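Local atomic coordinates of putative P4-specific DNA primase (Enterobacteria phage P4, PDB entry 1KA8), a protein that makes short oligoribonucleotide primers for DNA synthesis, unwinds DNA as a helicase and binds the phage P4 replication origin, the last being the task of this winged-helix domain. Residues Tyr11-Tyr22 with Gln81-Glu92; Lys35-Ala43 with Val53-Leu63. All coordinates share one frame; numbering follows the deposited sequence.

How the interactions relate
Both contacts lie in the winged-helix origin-binding domain, their centres about 13 Å apart. Interaction 1 pairs the strand and loop of 11-22 with the broken strand 82-89, and so closes a long loop of chain; interaction 2, between helices 37-47 and 56-69, is nested inside that loop. The two meet where the backbone of Tyr22 runs beside the start of helix 37-47: probable backbone hydrogen bonds join Tyr22 O to Leu37 N (2.6 Å) and Tyr22 N to Lys35 O (2.8 Å). Side chains fill the same seam, with Leu37 CD2 3.6 Å from Leu87 CD1 and the Ala40 methyl CB 3.7 Å from Met21 CE, so sheet and helices share one apolar core.

Interaction 1 of 2, residues Tyr11-Tyr22 with Gln81-Glu92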
loop_
_atom_site.group_PDB
_atom_site.type_symbol
_atom_site.label_atom_id
_atom_site.label_comp_id
_atom_site.label_asym_id
_atom_site.label_seq_id
_atom_site.Cartn_x
_atom_site.Cartn_y
_atom_site.Cartn_z
ATOM N N TYR A 11 6.678 11.356 5.134
ATOM C CA TYR A 11 7.316 12.054 6.239
ATOM C C TYR A 11 8.235 11.110 6.997
ATOM O O TYR A 11 8.595 11.386 8.133
ATOM C CB TYR A 11 6.270 12.572 7.214
ATOM C CG TYR A 11 5.514 13.782 6.758
ATOM C CD1 TYR A 11 6.088 15.047 6.816
ATOM C CD2 TYR A 11 4.206 13.675 6.315
ATOM C CE1 TYR A 11 5.371 16.175 6.449
ATOM C CE2 TYR A 11 3.484 14.796 5.948
ATOM C CZ TYR A 11 4.072 16.037 6.020
ATOM O OH TYR A 11 3.337 17.140 5.685
ATOM N N LEU A 12 8.620 9.999 6.388
ATOM C CA LEU A 12 9.483 9.061 7.092
ATOM C C LEU A 12 10.876 8.908 6.502
ATOM O O LEU A 12 11.051 8.971 5.283
ATOM C CB LEU A 12 8.816 7.691 7.148
ATOM C CG LEU A 12 7.430 7.632 7.787
ATOM C CD1 LEU A 12 6.967 6.201 7.741
ATOM C CD2 LEU A 12 7.462 8.108 9.233
ATOM N N GLU A 13 11.859 8.701 7.385
ATOM C CA GLU A 13 13.262 8.499 7.006
ATOM C C GLU A 13 13.774 7.231 7.651
ATOM O O GLU A 13 13.329 6.845 8.738
ATOM C CB GLU A 13 14.156 9.617 7.514
ATOM C CG GLU A 13 13.733 11.017 7.164
ATOM C CD GLU A 13 14.464 12.053 8.022
ATOM O OE1 GLU A 13 14.753 11.725 9.199
ATOM O OE2 GLU A 13 14.729 13.186 7.532
ATOM N N THR A 14 14.730 6.598 6.984
ATOM C CA THR A 14 15.347 5.374 7.493
ATOM C C THR A 14 16.618 5.647 8.302
ATOM O O THR A 14 17.334 6.613 8.047
ATOM C CB THR A 14 15.771 4.447 6.376
ATOM O OG1 THR A 14 16.096 5.229 5.223
ATOM C CG2 THR A 14 14.684 3.447 6.072
ATOM N N LEU A 15 16.892 4.771 9.269
ATOM C CA LEU A 15 18.071 4.854 10.133
ATOM C C LEU A 15 19.084 3.760 9.767
ATOM O O LEU A 15 18.714 2.672 9.320
ATOM C CB LEU A 15 17.672 4.672 11.604
ATOM C CG LEU A 15 16.944 5.773 12.377
ATOM C CD1 LEU A 15 16.538 5.252 13.748
ATOM C CD2 LEU A 15 17.847 6.981 12.517
ATOM N N PRO A 16 20.380 4.026 9.989
ATOM C CA PRO A 16 21.463 3.084 9.690
ATOM C C PRO A 16 21.229 1.721 10.328
ATOM O O PRO A 16 21.782 0.709 9.894
ATOM C CB PRO A 16 22.683 3.778 10.274
ATOM C CG PRO A 16 22.321 5.234 10.201
ATOM C CD PRO A 16 20.906 5.226 10.660
ATOM N N GLN A 17 20.407 1.709 11.370
ATOM C CA GLN A 17 20.101 0.478 12.083
ATOM C C GLN A 17 18.708 0.485 12.718
ATOM O O GLN A 17 18.109 1.539 13.006
ATOM C CB GLN A 17 21.171 0.180 13.162
ATOM C CG GLN A 17 21.272 1.203 14.295
ATOM C CD GLN A 17 21.822 2.537 13.820
ATOM O OE1 GLN A 17 21.786 3.533 14.541
ATOM N NE2 GLN A 17 22.344 2.558 12.604
ATOM N N THR A 18 18.213 -0.722 12.938
ATOM C CA THR A 18 16.912 -0.914 13.504
ATOM C C THR A 18 16.823 -0.377 14.944
ATOM O O THR A 18 16.780 -1.135 15.918
ATOM C CB THR A 18 16.544 -2.414 13.373
ATOM O OG1 THR A 18 15.392 -2.705 14.161
ATOM C CG2 THR A 18 17.709 -3.297 13.778
ATOM N N SER A 19 16.801 0.951 15.070
ATOM C CA SER A 19 16.700 1.574 16.384
ATOM C C SER A 19 15.785 2.802 16.385
ATOM O O SER A 19 15.844 3.621 17.300
ATOM C CB SER A 19 18.088 1.971 16.902
ATOM O OG SER A 19 18.580 3.132 16.241
ATOM N N GLY A 20 14.938 2.936 15.375
ATOM C CA GLY A 20 14.043 4.079 15.337
ATOM C C GLY A 20 12.738 3.856 16.089
ATOM O O GLY A 20 12.722 3.228 17.156
ATOM N N MET A 21 11.643 4.370 15.523
ATOM C CA MET A 21 10.312 4.248 16.114
ATOM C C MET A 21 9.837 2.826 16.347
ATOM O O MET A 21 10.309 1.874 15.725
ATOM C CB MET A 21 9.281 4.955 15.233
ATOM C CG MET A 21 9.355 6.441 15.310
ATOM S SD MET A 21 8.497 7.236 13.985
ATOM C CE MET A 21 7.073 7.766 14.935
ATOM N N TYR A 22 8.890 2.697 17.258
ATOM C CA TYR A 22 8.293 1.408 17.553
ATOM C C TYR A 22 6.921 1.314 16.821
ATOM O O TYR A 22 6.168 2.303 16.702
ATOM C CB TYR A 22 8.088 1.259 19.065
ATOM C CG TYR A 22 9.267 0.697 19.849
ATOM C CD1 TYR A 22 10.239 1.533 20.404
ATOM C CD2 TYR A 22 9.360 -0.680 20.101
ATOM C CE1 TYR A 22 11.267 1.009 21.208
ATOM C CE2 TYR A 22 10.377 -1.216 20.894
ATOM C CZ TYR A 22 11.330 -0.371 21.453
ATOM O OH TYR A 22 12.320 -0.922 22.266
ATOM N N GLN A 81 10.387 -4.338 24.374
ATOM C CA GLN A 81 9.242 -3.439 24.334
ATOM C C GLN A 81 8.363 -3.554 23.082
ATOM O O GLN A 81 7.432 -2.762 22.911
ATOM C CB GLN A 81 9.673 -1.977 24.552
ATOM C CG GLN A 81 10.280 -1.661 25.955
ATOM C CD GLN A 81 9.563 -2.326 27.189
ATOM O OE1 GLN A 81 9.905 -2.035 28.356
ATOM N NE2 GLN A 81 8.596 -3.217 26.929
ATOM N N GLY A 82 8.635 -4.545 22.226
ATOM C CA GLY A 82 7.829 -4.742 21.025
ATOM C C GLY A 82 8.629 -4.713 19.743
ATOM O O GLY A 82 9.830 -4.940 19.777
ATOM N N ILE A 83 7.983 -4.440 18.611
ATOM C CA ILE A 83 8.711 -4.392 17.349
ATOM C C ILE A 83 9.222 -2.988 17.121
ATOM O O ILE A 83 8.462 -2.016 17.174
ATOM C CB ILE A 83 7.842 -4.824 16.147
ATOM C CG1 ILE A 83 7.571 -6.329 16.215
ATOM C CG2 ILE A 83 8.568 -4.515 14.842
ATOM C CD1 ILE A 83 6.813 -6.791 17.459
ATOM N N GLN A 84 10.528 -2.884 16.892
ATOM C CA GLN A 84 11.138 -1.588 16.654
ATOM C C GLN A 84 11.609 -1.504 15.217
ATOM O O GLN A 84 12.157 -2.463 14.672
ATOM C CB GLN A 84 12.315 -1.347 17.592
ATOM C CG GLN A 84 12.840 0.054 17.457
ATOM C CD GLN A 84 13.951 0.353 18.408
ATOM O OE1 GLN A 84 14.416 1.488 18.481
ATOM N NE2 GLN A 84 14.395 -0.659 19.149
ATOM N N THR A 85 11.390 -0.347 14.609
ATOM C CA THR A 85 11.764 -0.143 13.218
ATOM C C THR A 85 13.043 0.671 13.088
ATOM O O THR A 85 13.677 1.014 14.078
ATOM C CB THR A 85 10.631 0.578 12.442
ATOM O OG1 THR A 85 10.650 1.984 12.735
ATOM C CG2 THR A 85 9.283 0.008 12.836
ATOM N N ASN A 86 13.419 0.975 11.859
ATOM C CA ASN A 86 14.601 1.765 11.608
ATOM C C ASN A 86 14.092 3.051 10.987
ATOM O O ASN A 86 14.706 3.585 10.055
ATOM C CB ASN A 86 15.501 1.063 10.607
ATOM C CG ASN A 86 14.875 0.985 9.234
ATOM O OD1 ASN A 86 13.788 0.443 9.082
ATOM N ND2 ASN A 86 15.548 1.533 8.229
ATOM N N LEU A 87 12.973 3.557 11.494
ATOM C CA LEU A 87 12.415 4.765 10.908
ATOM C C LEU A 87 12.213 5.911 11.886
ATOM O O LEU A 87 11.991 5.698 13.079
ATOM C CB LEU A 87 11.071 4.437 10.246
ATOM C CG LEU A 87 11.009 3.170 9.388
ATOM C CD1 LEU A 87 9.563 2.684 9.292
ATOM C CD2 LEU A 87 11.617 3.441 8.016
ATOM N N THR A 88 12.286 7.134 11.361
ATOM C CA THR A 88 12.064 8.328 12.172
ATOM C C THR A 88 11.343 9.368 11.341
ATOM O O THR A 88 11.374 9.319 10.104
ATOM C CB THR A 88 13.379 8.970 12.682
ATOM O OG1 THR A 88 13.974 9.752 11.636
ATOM C CG2 THR A 88 14.352 7.906 13.102
ATOM N N LEU A 89 10.713 10.320 12.018
ATOM C CA LEU A 89 9.987 11.361 11.305
ATOM C C LEU A 89 10.911 12.443 10.779
ATOM O O LEU A 89 11.785 12.912 11.496
ATOM C CB LEU A 89 8.926 12.038 12.195
ATOM C CG LEU A 89 7.974 11.213 13.058
ATOM C CD1 LEU A 89 6.765 12.059 13.342
ATOM C CD2 LEU A 89 7.590 9.916 12.368
ATOM N N LYS A 90 10.718 12.827 9.521
ATOM C CA LYS A 90 11.495 13.899 8.921
ATOM C C LYS A 90 11.137 15.146 9.724
ATOM O O LYS A 90 10.142 15.158 10.430
ATOM C CB LYS A 90 11.094 14.125 7.459
ATOM C CG LYS A 90 11.389 12.973 6.508
ATOM C CD LYS A 90 11.120 13.413 5.073
ATOM C CE LYS A 90 11.530 12.362 4.048
ATOM N NZ LYS A 90 10.692 11.109 4.068
ATOM N N GLU A 91 11.944 16.196 9.616
ATOM C CA GLU A 91 11.706 17.440 10.359
ATOM C C GLU A 91 10.400 18.161 9.975
ATOM O O GLU A 91 9.746 18.721 10.846
ATOM C CB GLU A 91 12.893 18.406 10.172
ATOM C CG GLU A 91 12.815 19.201 8.849
ATOM C CD GLU A 91 14.039 20.067 8.544
ATOM O OE1 GLU A 91 14.467 20.852 9.431
ATOM O OE2 GLU A 91 14.562 19.966 7.402
ATOM N N GLU A 92 10.024 18.158 8.692
ATOM C CA GLU A 92 8.810 18.846 8.274
ATOM C C GLU A 92 7.584 18.323 9.016
ATOM O O GLU A 92 6.576 19.027 9.167
ATOM C CB GLU A 92 8.623 18.743 6.761
ATOM C CG GLU A 92 9.291 17.554 6.105
ATOM C CD GLU A 92 10.754 17.806 5.768
ATOM O OE1 GLU A 92 11.605 17.744 6.681
ATOM O OE2 GLU A 92 11.058 18.070 4.583
#
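Glu13 and Thr88 are a hydrogen-bonded antiparallel pair of the winged-helix sheet, each backbone N bonded to the other's O at 2.8 Å (Glu13 N to Thr88 O, Thr88 N to Glu13 O). Lys90 N to Tyr11 O and Leu15 N to Asn86 O continue the ladder. The chain then turns, with an inverse gamma turn at Thr18, and binds the strand again: Met21 N reaches Leu87 O nearly straight, at 177°. Met21 O is gripped twice, by Thr85 N at 2.7 Å and by Thr85 OG1 from above the carbonyl plane; the same hydroxyl accepts from Leu87 N, an ST turn where the strand is broken.

Among apolar groups, Leu12 CD2 lies beside Leu89 CD2 (3.6 Å), on the face turned to the helices. The flexible Met21 chain, bent at chi3 (105°), crosses Leu89 at about a right angle and brings sulfur and methyl to its CD2. On the other face, Thr88 CG2 packs against the branch of Leu15.

At one end, the flat Tyr22 ring takes Gln84 CB over one face, a CH-pi contact 4.0 Å from the centroid to CB.

Interaction 2 of 2, residues Lys35-Ala43 with Val53-Leu63; sequences KYLYHAYLA and VLSLKMFGLGL
The helical segments 37-43 and 56-63 run nearly perpendicular, at 101°, and their axes come no closer than 11.2 Å, a separation that leaves room for large aromatic side chains between the backbones. CA atoms approach most closely at Tyr38 and Leu56, 6.9 Å apart. Ser55 stands at the N-cap of the second helix, where its short side chain accepts from Met58 N, three residues further on, and caps the helix start.

Three rings fill the gap. Tyr38 and Phe59 each have CG anti to the backbone N (chi1 -167° and -177°), which sends the rings across the gap and past each other in opposite directions. The edge of Tyr38 meets the face of Phe59 in a T-shaped pair, planes 80° apart and centroids separated by 5.7 Å. Phe59 also leans obliquely on Tyr41, its CE1 lying over one face of that ring, offset toward the rim. Leu56 covers a face of Tyr38 with its backbone CA, a CH-pi contact, and with CB.

Tyrosine suits position 38 because its ring packs while its hydroxyl spans to the segment just before the second helix: Tyr38 OH donates to Leu54 O at 2.6 Å, in the carbonyl plane. A weak bond from Leu54 N reaches Tyr41 OH, whose placement is less certain, so the peptide groups of Leu54 are met on both its N and O atoms. At the Leu42 end, branched Val53 packs with CG2 3.8 Å from Leu42 CD2. At the other end, Leu37 meets the Phe59 ring through CG and Leu63 CD1 through its CD2.

Phe8 of helix 4-8 packs on Leu37, Tyr41 and Phe59, while Leu54 also meets Val65 of the second subunit. The cluster of Tyr38, Tyr41 and Phe59 joins helices 37-47 and 56-69 in the buried interior of this winged-helix domain, a variant of the helix-turn-helix fold.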
loop_
_atom_site.group_PDB
_atom_site.type_symbol
_atom_site.label_atom_id
_atom_site.label_comp_id
_atom_site.label_asym_id
_atom_site.label_seq_id
_atom_site.Cartn_x
_atom_site.Cartn_y
_atom_site.Cartn_z
ATOM N N LYS A 35 7.099 8.251 19.659
ATOM C CA LYS A 35 7.636 6.920 19.905
ATOM C C LYS A 35 7.003 5.804 19.072
ATOM O O LYS A 35 7.706 4.908 18.587
ATOM C CB LYS A 35 7.530 6.618 21.406
ATOM C CG LYS A 35 8.041 5.268 21.893
ATOM C CD LYS A 35 8.039 5.320 23.404
ATOM C CE LYS A 35 7.849 3.976 24.080
ATOM N NZ LYS A 35 8.908 2.970 23.799
ATOM N N TYR A 36 5.683 5.845 18.888
ATOM C CA TYR A 36 5.036 4.793 18.110
ATOM C C TYR A 36 4.604 5.215 16.723
ATOM O O TYR A 36 3.865 6.186 16.541
ATOM C CB TYR A 36 3.878 4.230 18.893
ATOM C CG TYR A 36 4.313 3.791 20.257
ATOM C CD1 TYR A 36 4.125 4.626 21.365
ATOM C CD2 TYR A 36 4.891 2.530 20.457
ATOM C CE1 TYR A 36 4.488 4.212 22.650
ATOM C CE2 TYR A 36 5.259 2.105 21.734
ATOM C CZ TYR A 36 5.044 2.954 22.818
ATOM O OH TYR A 36 5.337 2.541 24.082
ATOM N N LEU A 37 5.101 4.465 15.748
ATOM C CA LEU A 37 4.830 4.731 14.351
ATOM C C LEU A 37 3.331 4.755 14.081
ATOM O O LEU A 37 2.810 5.678 13.447
ATOM C CB LEU A 37 5.520 3.670 13.510
ATOM C CG LEU A 37 5.609 3.947 12.021
ATOM C CD1 LEU A 37 5.806 5.414 11.758
ATOM C CD2 LEU A 37 6.734 3.099 11.437
ATOM N N TYR A 38 2.631 3.753 14.594
ATOM C CA TYR A 38 1.197 3.697 14.386
ATOM C C TYR A 38 0.502 4.928 14.976
ATOM O O TYR A 38 -0.445 5.449 14.364
ATOM C CB TYR A 38 0.606 2.402 14.982
ATOM C CG TYR A 38 -0.809 2.146 14.520
ATOM C CD1 TYR A 38 -1.087 1.968 13.168
ATOM C CD2 TYR A 38 -1.877 2.182 15.417
ATOM C CE1 TYR A 38 -2.387 1.842 12.713
ATOM C CE2 TYR A 38 -3.196 2.057 14.974
ATOM C CZ TYR A 38 -3.446 1.890 13.614
ATOM O OH TYR A 38 -4.744 1.788 13.139
ATOM N N HIS A 39 0.964 5.394 16.148
ATOM C CA HIS A 39 0.346 6.562 16.775
ATOM C C HIS A 39 0.631 7.778 15.929
ATOM O O HIS A 39 -0.229 8.646 15.770
ATOM C CB HIS A 39 0.872 6.804 18.174
ATOM C CG HIS A 39 0.449 5.782 19.169
ATOM N ND1 HIS A 39 -0.017 4.536 18.809
ATOM C CD2 HIS A 39 0.488 5.793 20.521
ATOM C CE1 HIS A 39 -0.246 3.819 19.895
ATOM N NE2 HIS A 39 0.054 4.559 20.949
ATOM N N ALA A 40 1.841 7.840 15.389
ATOM C CA ALA A 40 2.216 8.954 14.536
ATOM C C ALA A 40 1.234 8.946 13.372
ATOM O O ALA A 40 0.702 9.992 12.974
ATOM C CB ALA A 40 3.645 8.778 14.027
ATOM N N TYR A 41 0.986 7.751 12.844
ATOM C CA TYR A 41 0.056 7.591 11.734
ATOM C C TYR A 41 -1.343 8.158 12.033
ATOM O O TYR A 41 -1.886 8.942 11.250
ATOM C CB TYR A 41 -0.067 6.127 11.370
ATOM C CG TYR A 41 -1.126 5.901 10.349
ATOM C CD1 TYR A 41 -1.139 6.639 9.180
ATOM C CD2 TYR A 41 -2.122 4.955 10.550
ATOM C CE1 TYR A 41 -2.115 6.443 8.232
ATOM C CE2 TYR A 41 -3.111 4.748 9.609
ATOM C CZ TYR A 41 -3.105 5.496 8.442
ATOM O OH TYR A 41 -4.071 5.283 7.478
ATOM N N LEU A 42 -1.922 7.753 13.158
ATOM C CA LEU A 42 -3.229 8.251 13.543
ATOM C C LEU A 42 -3.196 9.771 13.604
ATOM O O LEU A 42 -4.094 10.449 13.102
ATOM C CB LEU A 42 -3.638 7.717 14.910
ATOM C CG LEU A 42 -3.671 6.198 15.108
ATOM C CD1 LEU A 42 -4.027 5.903 16.557
ATOM C CD2 LEU A 42 -4.665 5.541 14.171
ATOM N N ALA A 43 -2.154 10.313 14.220
ATOM C CA ALA A 43 -2.024 11.769 14.348
ATOM C C ALA A 43 -2.115 12.465 12.989
ATOM O O ALA A 43 -2.797 13.477 12.837
ATOM C CB ALA A 43 -0.683 12.124 15.044
ATOM N N VAL A 53 -9.125 5.106 9.292
ATOM C CA VAL A 53 -7.697 4.803 9.230
ATOM C C VAL A 53 -7.395 3.316 9.095
ATOM O O VAL A 53 -8.146 2.487 9.592
ATOM C CB VAL A 53 -6.975 5.331 10.488
ATOM C CG1 VAL A 53 -7.233 6.819 10.648
ATOM C CG2 VAL A 53 -7.442 4.582 11.704
ATOM N N LEU A 54 -6.302 2.973 8.420
ATOM C CA LEU A 54 -5.944 1.576 8.290
ATOM C C LEU A 54 -5.688 0.963 9.669
ATOM O O LEU A 54 -5.207 1.619 10.591
ATOM C CB LEU A 54 -4.698 1.410 7.434
ATOM C CG LEU A 54 -4.783 1.740 5.945
ATOM C CD1 LEU A 54 -3.457 1.398 5.251
ATOM C CD2 LEU A 54 -5.903 0.936 5.333
ATOM N N SER A 55 -6.029 -0.306 9.813
ATOM C CA SER A 55 -5.826 -1.005 11.068
ATOM C C SER A 55 -4.330 -1.198 11.235
ATOM O O SER A 55 -3.564 -1.010 10.289
ATOM C CB SER A 55 -6.468 -2.378 10.989
ATOM O OG SER A 55 -5.848 -3.131 9.960
ATOM N N LEU A 56 -3.914 -1.589 12.432
ATOM C CA LEU A 56 -2.510 -1.846 12.675
ATOM C C LEU A 56 -2.093 -2.924 11.688
ATOM O O LEU A 56 -1.101 -2.785 10.990
ATOM C CB LEU A 56 -2.320 -2.317 14.136
ATOM C CG LEU A 56 -0.990 -2.727 14.814
ATOM C CD1 LEU A 56 -0.600 -4.120 14.372
ATOM C CD2 LEU A 56 0.112 -1.721 14.513
ATOM N N LYS A 57 -2.880 -3.984 11.606
ATOM C CA LYS A 57 -2.569 -5.090 10.711
ATOM C C LYS A 57 -2.408 -4.649 9.265
ATOM O O LYS A 57 -1.436 -5.019 8.595
ATOM C CB LYS A 57 -3.661 -6.146 10.799
ATOM C CG LYS A 57 -3.283 -7.485 10.199
ATOM C CD LYS A 57 -4.444 -8.478 10.359
ATOM C CE LYS A 57 -3.996 -9.920 10.143
ATOM N NZ LYS A 57 -2.899 -10.315 11.088
ATOM N N MET A 58 -3.362 -3.857 8.787
ATOM C CA MET A 58 -3.329 -3.385 7.409
ATOM C C MET A 58 -2.175 -2.435 7.213
ATOM O O MET A 58 -1.428 -2.541 6.241
ATOM C CB MET A 58 -4.668 -2.720 7.027
ATOM C CG MET A 58 -5.817 -3.737 6.791
ATOM S SD MET A 58 -5.355 -5.060 5.586
ATOM C CE MET A 58 -5.984 -4.317 4.042
ATOM N N PHE A 59 -2.023 -1.517 8.156
ATOM C CA PHE A 59 -0.943 -0.548 8.109
ATOM C C PHE A 59 0.374 -1.317 8.012
ATOM O O PHE A 59 1.231 -1.054 7.165
ATOM C CB PHE A 59 -0.950 0.283 9.384
ATOM C CG PHE A 59 0.089 1.353 9.407
ATOM C CD1 PHE A 59 -0.213 2.639 8.957
ATOM C CD2 PHE A 59 1.380 1.074 9.857
ATOM C CE1 PHE A 59 0.753 3.638 8.952
ATOM C CE2 PHE A 59 2.359 2.062 9.857
ATOM C CZ PHE A 59 2.044 3.352 9.404
ATOM N N GLY A 60 0.515 -2.290 8.894
ATOM C CA GLY A 60 1.721 -3.083 8.912
ATOM C C GLY A 60 2.088 -3.612 7.544
ATOM O O GLY A 60 3.209 -3.435 7.083
ATOM N N LEU A 61 1.138 -4.277 6.900
ATOM C CA LEU A 61 1.328 -4.852 5.564
ATOM C C LEU A 61 1.778 -3.841 4.524
ATOM O O LEU A 61 2.687 -4.091 3.727
ATOM C CB LEU A 61 0.016 -5.422 5.033
ATOM C CG LEU A 61 -0.583 -6.718 5.557
ATOM C CD1 LEU A 61 -1.837 -7.037 4.724
ATOM C CD2 LEU A 61 0.444 -7.846 5.445
ATOM N N GLY A 62 1.090 -2.706 4.509
ATOM C CA GLY A 62 1.390 -1.681 3.536
ATOM C C GLY A 62 2.737 -1.037 3.710
ATOM O O GLY A 62 3.437 -0.804 2.720
ATOM N N LEU A 63 3.098 -0.758 4.968
ATOM C CA LEU A 63 4.372 -0.115 5.317
ATOM C C LEU A 63 5.538 -0.500 4.391
ATOM O O LEU A 63 6.024 0.338 3.629
ATOM C CB LEU A 63 4.738 -0.441 6.766
ATOM C CG LEU A 63 5.464 0.598 7.624
ATOM C CD1 LEU A 63 6.031 -0.121 8.829
ATOM C CD2 LEU A 63 6.572 1.291 6.844
#